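Local coordinates for LPS-assembly lipoprotein LptE (PDB 5TSE), which probably works with LptD to assemble lipopolysaccharide at the outer-membrane surface and may bind that lipid, at residues R59-N64 against E69-L74. Numbering follows the deposited sequence.
Sequences RRQLLN and EVLLRL
The turn-proximal part of the long beta hairpin formed by strands 49-64 and 68-81 in the LptE fold pairs Arg59, Gln61 and Leu63 with Arg73, Leu71 and Glu69 as three hydrogen-bonded antiparallel pairs. Six backbone bonds, two per pair, define the register; Leu71 N to Gln61 O is nearly straight, 177° at the hydrogen over 2.8 Å, whereas Arg59 N to Arg73 O, at the end away from the turn, is the most bent at 137°. Between them, Arg60 with Leu72 and Leu62 with Val70 make non-hydrogen-bonded pairs, where CA-H...O contacts such as Leu72 CA to Arg59 O, 3.5 Å, supplement the ladder.

The two faces differ in character. On the face of Arg60, Leu62, Val70 and Leu72, helix 110-134 packs over the second strand, with Leu72 touching Leu117. Arg60, extended from CG to NE with CG anti to the backbone N, lays its CG alongside Leu72 CD2 at 3.8 Å and carries its guanidinium across Val70, whose CG1 lies 3.8 Å from the guanidinium plane over one face, offset toward the rim. Arg60 NE and NH2 form salt bridges with Glu114 and Glu110 of that helix. The other Val70 methyl, CG2, meets Leu62 CD2 at 3.7 Å, the two side chains lying side by side and pointing the same way.

On the opposite face, Gln61 OE1 lies against the Leu71 methyl CD2 at 3.8 Å, while Gln61 CG covers the centre of one face of the Arg59 guanidinium. Arg59 and Arg73 also lie side by side, guanidinium planes 39° apart; this closeness of like charges is probably unfavourable. Arg73 NH1 hydrogen-bonds Thr95 OG1 on the neighbouring strand 92-101, which holds one end of the group. The Arg73 chain bends at chi3, and its NE lies 3.7 Å from Arg59 NH2, at the edge of the Arg59 guanidinium and near its plane.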
loop_
_atom_site.group_PDB
_atom_site.type_symbol
_atom_site.label_atom_id
_atom_site.label_comp_id
_atom_site.label_asym_id
_atom_site.label_seq_id
_atom_site.Cartn_x
_atom_site.Cartn_y
_atom_site.Cartn_z
ATOM N N ARG A 59 6.399 10.408 0.225
ATOM C CA ARG A 59 7.646 11.137 0.335
ATOM C C ARG A 59 8.077 11.609 -1.049
ATOM O O ARG A 59 7.844 10.937 -2.053
ATOM C CB ARG A 59 8.649 10.197 1.014
ATOM C CG ARG A 59 10.005 10.722 1.445
ATOM C CD ARG A 59 10.537 9.738 2.486
ATOM N NE ARG A 59 11.956 9.881 2.811
ATOM C CZ ARG A 59 12.942 9.108 2.344
ATOM N NH1 ARG A 59 14.191 9.348 2.726
ATOM N NH2 ARG A 59 12.706 8.094 1.507
ATOM N N ARG A 60 8.632 12.808 -1.100
ATOM C CA ARG A 60 9.110 13.388 -2.336
ATOM C C ARG A 60 10.571 13.777 -2.140
ATOM O O ARG A 60 10.863 14.873 -1.679
ATOM C CB ARG A 60 8.259 14.603 -2.714
ATOM C CG ARG A 60 8.673 15.287 -4.011
ATOM C CD ARG A 60 7.785 16.484 -4.290
ATOM N NE ARG A 60 8.064 17.063 -5.602
ATOM C CZ ARG A 60 8.989 17.989 -5.864
ATOM N NH1 ARG A 60 9.772 18.482 -4.900
ATOM N NH2 ARG A 60 9.129 18.432 -7.118
ATOM N N GLN A 61 11.477 12.859 -2.471
ATOM C CA GLN A 61 12.924 13.099 -2.343
ATOM C C GLN A 61 13.536 13.772 -3.543
ATOM O O GLN A 61 13.243 13.399 -4.676
ATOM C CB GLN A 61 13.711 11.795 -2.256
ATOM C CG GLN A 61 13.730 11.052 -0.959
ATOM C CD GLN A 61 14.700 9.878 -1.042
ATOM O OE1 GLN A 61 14.641 9.081 -1.983
ATOM N NE2 GLN A 61 15.587 9.762 -0.062
ATOM N N LEU A 62 14.437 14.712 -3.280
ATOM C CA LEU A 62 15.201 15.377 -4.308
ATOM C C LEU A 62 16.595 14.783 -4.130
ATOM O O LEU A 62 17.217 14.962 -3.092
ATOM C CB LEU A 62 15.188 16.895 -4.116
ATOM C CG LEU A 62 13.769 17.492 -4.147
ATOM C CD1 LEU A 62 13.783 18.983 -3.865
ATOM C CD2 LEU A 62 13.080 17.216 -5.480
ATOM N N LEU A 63 17.065 14.043 -5.127
ATOM C CA LEU A 63 18.367 13.388 -5.054
ATOM C C LEU A 63 19.394 13.951 -6.021
ATOM O O LEU A 63 19.242 13.845 -7.235
ATOM C CB LEU A 63 18.214 11.897 -5.329
ATOM C CG LEU A 63 17.351 11.110 -4.350
ATOM C CD1 LEU A 63 17.252 9.678 -4.835
ATOM C CD2 LEU A 63 17.894 11.167 -2.923
ATOM N N ASN A 64 20.465 14.509 -5.468
ATOM C CA ASN A 64 21.539 15.072 -6.267
ATOM C C ASN A 64 22.643 14.056 -6.412
ATOM O O ASN A 64 23.456 13.855 -5.501
ATOM C CB ASN A 64 22.042 16.358 -5.623
ATOM C CG ASN A 64 20.982 17.450 -5.616
ATOM O OD1 ASN A 64 20.285 17.655 -6.611
ATOM N ND2 ASN A 64 20.872 18.171 -4.509
ATOM N N GLU A 69 17.463 14.380 -9.446
ATOM C CA GLU A 69 16.345 13.457 -9.581
ATOM C C GLU A 69 15.231 13.604 -8.530
ATOM O O GLU A 69 15.501 13.667 -7.327
ATOM C CB GLU A 69 16.933 12.045 -9.529
ATOM C CG GLU A 69 15.939 10.902 -9.519
ATOM C CD GLU A 69 16.618 9.556 -9.717
ATOM O OE1 GLU A 69 17.402 9.428 -10.686
ATOM O OE2 GLU A 69 16.336 8.616 -8.945
ATOM N N VAL A 70 13.987 13.642 -8.999
ATOM C CA VAL A 70 12.819 13.723 -8.123
ATOM C C VAL A 70 12.249 12.321 -7.958
ATOM O O VAL A 70 11.792 11.739 -8.931
ATOM C CB VAL A 70 11.716 14.629 -8.701
ATOM C CG1 VAL A 70 10.479 14.608 -7.806
ATOM C CG2 VAL A 70 12.226 16.052 -8.853
ATOM N N LEU A 71 12.254 11.798 -6.727
ATOM C CA LEU A 71 11.755 10.459 -6.442
ATOM C C LEU A 71 10.499 10.495 -5.563
ATOM O O LEU A 71 10.509 11.036 -4.454
ATOM C CB LEU A 71 12.866 9.600 -5.834
ATOM C CG LEU A 71 12.540 8.135 -5.482
ATOM C CD1 LEU A 71 13.776 7.265 -5.448
ATOM C CD2 LEU A 71 11.751 8.000 -4.182
ATOM N N LEU A 72 9.425 9.903 -6.084
ATOM C CA LEU A 72 8.131 9.869 -5.422
ATOM C C LEU A 72 7.962 8.504 -4.773
ATOM O O LEU A 72 7.870 7.492 -5.461
ATOM C CB LEU A 72 7.039 10.140 -6.449
ATOM C CG LEU A 72 7.243 11.463 -7.229
ATOM C CD1 LEU A 72 6.316 11.552 -8.421
ATOM C CD2 LEU A 72 7.068 12.684 -6.341
ATOM N N ARG A 73 7.953 8.472 -3.448
ATOM C CA ARG A 73 7.823 7.217 -2.739
ATOM C C ARG A 73 6.586 7.163 -1.879
ATOM O O ARG A 73 6.113 8.185 -1.404
ATOM C CB ARG A 73 9.035 7.019 -1.821
ATOM C CG ARG A 73 9.011 5.736 -0.987
ATOM C CD ARG A 73 10.279 5.519 -0.154
ATOM N NE ARG A 73 11.470 5.635 -0.978
ATOM C CZ ARG A 73 11.885 4.726 -1.861
ATOM N NH1 ARG A 73 11.201 3.599 -2.085
ATOM N NH2 ARG A 73 12.993 4.961 -2.554
ATOM N N LEU A 74 6.094 5.941 -1.677
ATOM C CA LEU A 74 4.998 5.681 -0.760
ATOM C C LEU A 74 5.409 4.458 0.045
ATOM O O LEU A 74 5.795 3.437 -0.504
ATOM C CB LEU A 74 3.663 5.464 -1.474
ATOM C CG LEU A 74 2.438 5.270 -0.563
ATOM C CD1 LEU A 74 2.386 6.283 0.574
ATOM C CD2 LEU A 74 1.156 5.331 -1.387
#